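Long-range contact in group 3 allergen SMIPP-S Yv6023A04 (Sarcoptes scabiei type hominis, PDB 3H7O), which belongs to the chymotrypsin-like S1 peptidase family but is an inactivated paralogue, so it is probably not a working protease: residues A[7-21]-A[48-62]. The protein carries 3 engineered substitutions. Numbering follows the deposited sequence.
Sequences DIKQVPWTVAVRTYP and QKPETIVIQYESTNL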
loop_
_atom_site.group_PDB
_atom_site.type_symbol
_atom_site.label_atom_id
_atom_site.label_comp_id
_atom_site.label_asym_id
_atom_site.label_seq_id
_atom_site.Cartn_x
_atom_site.Cartn_y
_atom_site.Cartn_z
ATOM N N ASP A 7 15.863 -5.376 1.830
ATOM C CA ASP A 7 16.437 -4.045 2.008
ATOM C C ASP A 7 15.601 -2.994 1.278
ATOM O O ASP A 7 15.079 -3.252 0.188
ATOM C CB ASP A 7 17.889 -4.000 1.534
ATOM C CG ASP A 7 18.627 -2.778 2.048
ATOM O OD1 ASP A 7 19.291 -2.885 3.104
ATOM O OD2 ASP A 7 18.534 -1.707 1.413
ATOM N N ILE A 8 15.483 -1.815 1.882
ATOM C CA ILE A 8 14.698 -0.724 1.297
ATOM C C ILE A 8 15.157 -0.341 -0.115
ATOM O O ILE A 8 14.348 0.062 -0.950
ATOM C CB ILE A 8 14.598 0.520 2.250
ATOM C CG1 ILE A 8 13.596 1.553 1.711
ATOM C CG2 ILE A 8 15.968 1.154 2.497
ATOM C CD1 ILE A 8 12.152 1.048 1.625
ATOM N N LYS A 9 16.448 -0.516 -0.388
ATOM C CA LYS A 9 17.009 -0.186 -1.698
ATOM C C LYS A 9 16.479 -1.065 -2.842
ATOM O O LYS A 9 16.609 -0.703 -4.014
ATOM C CB LYS A 9 18.541 -0.191 -1.647
ATOM C CG LYS A 9 19.105 1.047 -0.945
ATOM C CD LYS A 9 20.611 1.204 -1.112
ATOM C CE LYS A 9 21.030 1.491 -2.564
ATOM N NZ LYS A 9 20.373 2.671 -3.183
ATOM N N GLN A 10 15.873 -2.201 -2.493
ATOM C CA GLN A 10 15.209 -3.075 -3.467
ATOM C C GLN A 10 13.833 -2.547 -3.860
ATOM O O GLN A 10 13.393 -2.719 -4.999
ATOM C CB GLN A 10 15.069 -4.498 -2.916
ATOM C CG GLN A 10 16.386 -5.231 -2.719
ATOM C CD GLN A 10 17.104 -5.510 -4.024
ATOM O OE1 GLN A 10 18.148 -4.920 -4.306
ATOM N NE2 GLN A 10 16.544 -6.405 -4.833
ATOM N N VAL A 11 13.155 -1.916 -2.902
ATOM C CA VAL A 11 11.805 -1.390 -3.100
ATOM C C VAL A 11 11.705 0.046 -2.549
ATOM O O VAL A 11 10.908 0.315 -1.648
ATOM C CB VAL A 11 10.730 -2.331 -2.462
ATOM C CG1 VAL A 11 10.578 -3.603 -3.292
ATOM C CG2 VAL A 11 11.091 -2.691 -1.019
ATOM N N PRO A 12 12.512 0.978 -3.105
ATOM C CA PRO A 12 12.713 2.310 -2.516
ATOM C C PRO A 12 11.496 3.241 -2.529
ATOM O O PRO A 12 11.545 4.322 -1.936
ATOM C CB PRO A 12 13.847 2.897 -3.367
ATOM C CG PRO A 12 13.730 2.210 -4.669
ATOM C CD PRO A 12 13.289 0.818 -4.353
ATOM N N TRP A 13 10.425 2.816 -3.193
ATOM C CA TRP A 13 9.150 3.532 -3.198
ATOM C C TRP A 13 8.297 3.215 -1.974
ATOM O O TRP A 13 7.271 3.857 -1.754
ATOM C CB TRP A 13 8.365 3.174 -4.466
ATOM C CG TRP A 13 8.406 1.712 -4.745
ATOM C CD1 TRP A 13 7.637 0.744 -4.166
ATOM C CD2 TRP A 13 9.298 1.038 -5.637
ATOM N NE1 TRP A 13 7.984 -0.491 -4.655
ATOM C CE2 TRP A 13 9.002 -0.340 -5.561
ATOM C CE3 TRP A 13 10.320 1.467 -6.498
ATOM C CZ2 TRP A 13 9.684 -1.296 -6.318
ATOM C CZ3 TRP A 13 11.000 0.513 -7.251
ATOM C CH2 TRP A 13 10.676 -0.852 -7.154
ATOM N N THR A 14 8.709 2.214 -1.194
ATOM C CA THR A 14 7.919 1.738 -0.061
ATOM C C THR A 14 8.036 2.697 1.118
ATOM O O THR A 14 9.135 3.150 1.462
ATOM C CB THR A 14 8.356 0.314 0.389
ATOM O OG1 THR A 14 8.425 -0.556 -0.751
ATOM C CG2 THR A 14 7.375 -0.274 1.407
ATOM N N VAL A 15 6.894 3.011 1.725
ATOM C CA VAL A 15 6.873 3.803 2.953
ATOM C C VAL A 15 5.911 3.179 3.956
ATOM O O VAL A 15 5.102 2.318 3.600
ATOM C CB VAL A 15 6.486 5.302 2.710
ATOM C CG1 VAL A 15 7.389 5.943 1.675
ATOM C CG2 VAL A 15 5.027 5.446 2.305
ATOM N N ALA A 16 6.029 3.604 5.211
ATOM C CA ALA A 16 5.022 3.338 6.224
ATOM C C ALA A 16 4.218 4.608 6.465
ATOM O O ALA A 16 4.791 5.699 6.631
ATOM C CB ALA A 16 5.674 2.866 7.523
ATOM N N VAL A 17 2.895 4.462 6.475
ATOM C CA VAL A 17 1.989 5.549 6.823
ATOM C C VAL A 17 1.535 5.353 8.272
ATOM O O VAL A 17 0.839 4.385 8.589
ATOM C CB VAL A 17 0.771 5.612 5.863
ATOM C CG1 VAL A 17 -0.203 6.725 6.285
ATOM C CG2 VAL A 17 1.238 5.815 4.411
ATOM N N ARG A 18 1.949 6.269 9.143
ATOM C CA ARG A 18 1.622 6.203 10.565
ATOM C C ARG A 18 0.418 7.073 10.895
ATOM O O ARG A 18 0.390 8.264 10.560
ATOM C CB ARG A 18 2.812 6.652 11.413
ATOM C CG ARG A 18 4.103 5.891 11.165
ATOM C CD ARG A 18 5.173 6.315 12.167
ATOM N NE ARG A 18 6.183 5.279 12.354
ATOM C CZ ARG A 18 6.032 4.213 13.137
ATOM N NH1 ARG A 18 4.905 4.027 13.821
ATOM N NH2 ARG A 18 7.017 3.327 13.238
ATOM N N THR A 19 -0.568 6.478 11.558
ATOM C CA THR A 19 -1.755 7.202 12.024
ATOM C C THR A 19 -1.983 6.932 13.507
ATOM O O THR A 19 -1.385 6.014 14.067
ATOM C CB THR A 19 -3.012 6.801 11.228
ATOM O OG1 THR A 19 -3.170 5.377 11.269
ATOM C CG2 THR A 19 -2.899 7.263 9.773
ATOM N N TYR A 20 -2.848 7.722 14.139
ATOM C CA TYR A 20 -3.079 7.614 15.585
ATOM C C TYR A 20 -4.560 7.551 15.970
ATOM O O TYR A 20 -5.026 8.375 16.758
ATOM C CB TYR A 20 -2.376 8.761 16.332
ATOM C CG TYR A 20 -0.891 8.853 16.052
ATOM C CD1 TYR A 20 0.034 8.199 16.866
ATOM C CD2 TYR A 20 -0.413 9.585 14.966
ATOM C CE1 TYR A 20 1.397 8.279 16.607
ATOM C CE2 TYR A 20 0.943 9.664 14.695
ATOM C CZ TYR A 20 1.843 9.013 15.520
ATOM O OH TYR A 20 3.186 9.091 15.249
ATOM N N PRO A 21 -5.307 6.566 15.431
ATOM C CA PRO A 21 -6.711 6.480 15.823
ATOM C C PRO A 21 -6.878 5.936 17.242
ATOM O O PRO A 21 -6.231 4.950 17.610
ATOM C CB PRO A 21 -7.303 5.510 14.798
ATOM C CG PRO A 21 -6.164 4.646 14.390
ATOM C CD PRO A 21 -4.922 5.486 14.500
ATOM N N GLN A 48 -8.894 10.424 9.276
ATOM C CA GLN A 48 -7.795 10.906 10.113
ATOM C C GLN A 48 -7.385 12.313 9.710
ATOM O O GLN A 48 -7.198 12.589 8.528
ATOM C CB GLN A 48 -6.592 9.962 10.011
ATOM C CG GLN A 48 -6.886 8.520 10.445
ATOM C CD GLN A 48 -7.420 8.442 11.859
ATOM O OE1 GLN A 48 -6.801 8.944 12.801
ATOM N NE2 GLN A 48 -8.580 7.814 12.017
ATOM N N LYS A 49 -7.248 13.197 10.694
ATOM C CA LYS A 49 -6.820 14.568 10.445
ATOM C C LYS A 49 -5.412 14.556 9.846
ATOM O O LYS A 49 -4.498 13.970 10.436
ATOM C CB LYS A 49 -6.845 15.381 11.739
ATOM C CG LYS A 49 -7.124 16.860 11.542
ATOM C CD LYS A 49 -8.618 17.135 11.480
ATOM N N PRO A 50 -5.234 15.195 8.672
ATOM C CA PRO A 50 -3.967 15.124 7.922
ATOM C C PRO A 50 -2.744 15.475 8.773
ATOM O O PRO A 50 -1.698 14.831 8.653
ATOM C CB PRO A 50 -4.161 16.160 6.805
ATOM C CG PRO A 50 -5.635 16.237 6.621
ATOM C CD PRO A 50 -6.219 16.065 7.997
ATOM N N GLU A 51 -2.900 16.466 9.646
ATOM C CA GLU A 51 -1.815 16.966 10.491
ATOM C C GLU A 51 -1.333 15.952 11.540
ATOM O O GLU A 51 -0.319 16.173 12.198
ATOM C CB GLU A 51 -2.228 18.286 11.162
ATOM C CG GLU A 51 -2.381 19.479 10.201
ATOM C CD GLU A 51 -3.614 19.400 9.295
ATOM O OE1 GLU A 51 -4.620 18.753 9.669
ATOM O OE2 GLU A 51 -3.575 20.000 8.198
ATOM N N THR A 52 -2.060 14.847 11.690
ATOM C CA THR A 52 -1.658 13.782 12.609
ATOM C C THR A 52 -0.841 12.692 11.917
ATOM O O THR A 52 -0.194 11.883 12.582
ATOM C CB THR A 52 -2.868 13.119 13.316
ATOM O OG1 THR A 52 -3.634 12.359 12.369
ATOM C CG2 THR A 52 -3.744 14.157 13.974
ATOM N N ILE A 53 -0.867 12.680 10.586
ATOM C CA ILE A 53 -0.263 11.595 9.807
ATOM C C ILE A 53 1.243 11.788 9.621
ATOM O O ILE A 53 1.707 12.905 9.412
ATOM C CB ILE A 53 -0.970 11.428 8.433
ATOM C CG1 ILE A 53 -2.488 11.289 8.629
ATOM C CG2 ILE A 53 -0.390 10.231 7.651
ATOM C CD1 ILE A 53 -3.323 11.421 7.347
ATOM N N VAL A 54 1.998 10.690 9.723
ATOM C CA VAL A 54 3.449 10.707 9.502
ATOM C C VAL A 54 3.846 9.686 8.438
ATOM O O VAL A 54 3.383 8.538 8.451
ATOM C CB VAL A 54 4.253 10.446 10.821
ATOM C CG1 VAL A 54 5.751 10.486 10.572
ATOM C CG2 VAL A 54 3.884 11.462 11.890
ATOM N N ILE A 55 4.705 10.115 7.516
ATOM C CA ILE A 55 5.270 9.223 6.510
ATOM C C ILE A 55 6.684 8.831 6.921
ATOM O O ILE A 55 7.563 9.689 7.014
ATOM C CB ILE A 55 5.332 9.886 5.100
ATOM C CG1 ILE A 55 3.957 10.404 4.654
ATOM C CG2 ILE A 55 5.964 8.927 4.062
ATOM C CD1 ILE A 55 2.878 9.343 4.540
ATOM N N GLN A 56 6.891 7.538 7.161
ATOM C CA GLN A 56 8.216 7.003 7.449
ATOM C C GLN A 56 8.768 6.347 6.186
ATOM O O GLN A 56 8.114 5.490 5.577
ATOM C CB GLN A 56 8.174 6.003 8.613
ATOM C CG GLN A 56 9.560 5.478 9.037
ATOM C CD GLN A 56 9.551 4.701 10.351
ATOM O OE1 GLN A 56 8.505 4.492 10.969
ATOM N NE2 GLN A 56 10.733 4.273 10.784
ATOM N N TYR A 57 9.972 6.754 5.801
ATOM C CA TYR A 57 10.574 6.291 4.554
ATOM C C TYR A 57 12.056 5.967 4.712
ATOM O O TYR A 57 12.652 6.265 5.748
ATOM C CB TYR A 57 10.301 7.279 3.402
ATOM C CG TYR A 57 10.802 8.708 3.568
ATOM C CD1 TYR A 57 11.779 9.221 2.709
ATOM C CD2 TYR A 57 10.270 9.561 4.539
ATOM C CE1 TYR A 57 12.237 10.538 2.830
ATOM C CE2 TYR A 57 10.725 10.881 4.670
ATOM C CZ TYR A 57 11.706 11.361 3.810
ATOM O OH TYR A 57 12.155 12.662 3.930
ATOM N N GLU A 58 12.630 5.315 3.698
ATOM C CA GLU A 58 14.030 4.866 3.711
ATOM C C GLU A 58 14.320 3.851 4.819
ATOM O O GLU A 58 15.442 3.779 5.318
ATOM C CB GLU A 58 15.001 6.059 3.808
ATOM C CG GLU A 58 14.840 7.090 2.700
ATOM C CD GLU A 58 15.969 8.106 2.643
ATOM O OE1 GLU A 58 16.843 8.104 3.536
ATOM O OE2 GLU A 58 15.981 8.914 1.691
ATOM N N SER A 59 13.314 3.052 5.176
ATOM C CA SER A 59 13.384 2.201 6.363
ATOM C C SER A 59 13.361 0.706 6.051
ATOM O O SER A 59 12.425 0.198 5.437
ATOM C CB SER A 59 12.256 2.553 7.347
ATOM O OG SER A 59 12.280 1.700 8.481
ATOM N N THR A 60 14.386 0.007 6.517
ATOM C CA THR A 60 14.476 -1.441 6.349
ATOM C C THR A 60 13.871 -2.152 7.563
ATOM O O THR A 60 13.532 -3.334 7.503
ATOM C CB THR A 60 15.941 -1.848 6.080
ATOM O OG1 THR A 60 16.364 -1.226 4.859
ATOM C CG2 THR A 60 16.100 -3.362 5.955
ATOM N N ASN A 61 13.742 -1.408 8.661
ATOM C CA ASN A 61 13.050 -1.858 9.862
ATOM C C ASN A 61 12.556 -0.623 10.603
ATOM O O ASN A 61 13.350 0.253 10.939
ATOM C CB ASN A 61 13.967 -2.711 10.753
ATOM C CG ASN A 61 13.268 -3.201 12.015
ATOM O OD1 ASN A 61 12.931 -2.414 12.904
ATOM N ND2 ASN A 61 13.057 -4.507 12.103
ATOM N N LEU A 62 11.246 -0.551 10.841
ATOM C CA LEU A 62 10.620 0.663 11.385
ATOM C C LEU A 62 11.217 1.140 12.712
ATOM O O LEU A 62 11.199 2.343 13.016
ATOM C CB LEU A 62 9.104 0.486 11.502
ATOM C CG LEU A 62 8.328 0.277 10.196
ATOM C CD1 LEU A 62 6.829 0.262 10.458
ATOM C CD2 LEU A 62 8.681 1.347 9.160
HETATM O O HOH W 1 10.542 2.970 3.967
HETATM O O HOH W 2 11.489 4.754 1.159
HETATM O O HOH W 3 -4.177 9.705 12.713
#
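R18 overlaps the end of Q56 edge to edge, its NE and NH2 side closing on the single oxygen OE1, with NE to OE1 at 2.8 Å and NH2 to OE1 at 3.0 Å. Both bonds are bent, but the guanidinium and amide planes are only 29° apart, so the two flat groups meet almost in one plane. Q56 gets there with a stretched chain, CG anti to the backbone N (chi1 -176°), and its NE2 then donates to L62 O and to P66 O. On the same face of the sheet, L62 CD2 packs on A16 CB at 3.7 Å. The backbones run antiparallel, with two-way bonds between A16 and Q56 and between R18 and V54. V17 and I55 turn to the other face, where V17 CG2 lies alongside I55 CD1 and V17 CG1 meets I53 CG2 at 3.8 Å. Past the strands, the Y20 ring edge faces T52 O, and a water joins Y20 N, Q48 OE1 and T52 OG1. I8 N donates to T60 OG1 (3.2 Å); one water links T14 O to S59 N, and a second, accepting from E58 N, probably also donates to T14 O. Strands 14-19 and 54-57 close the six-stranded barrel, as in the N-terminal barrel of chymotrypsin-like proteases. With both ends of its amide engaged, Q56 is fixed in rotation and ties the R18 guanidinium to the L62 loop.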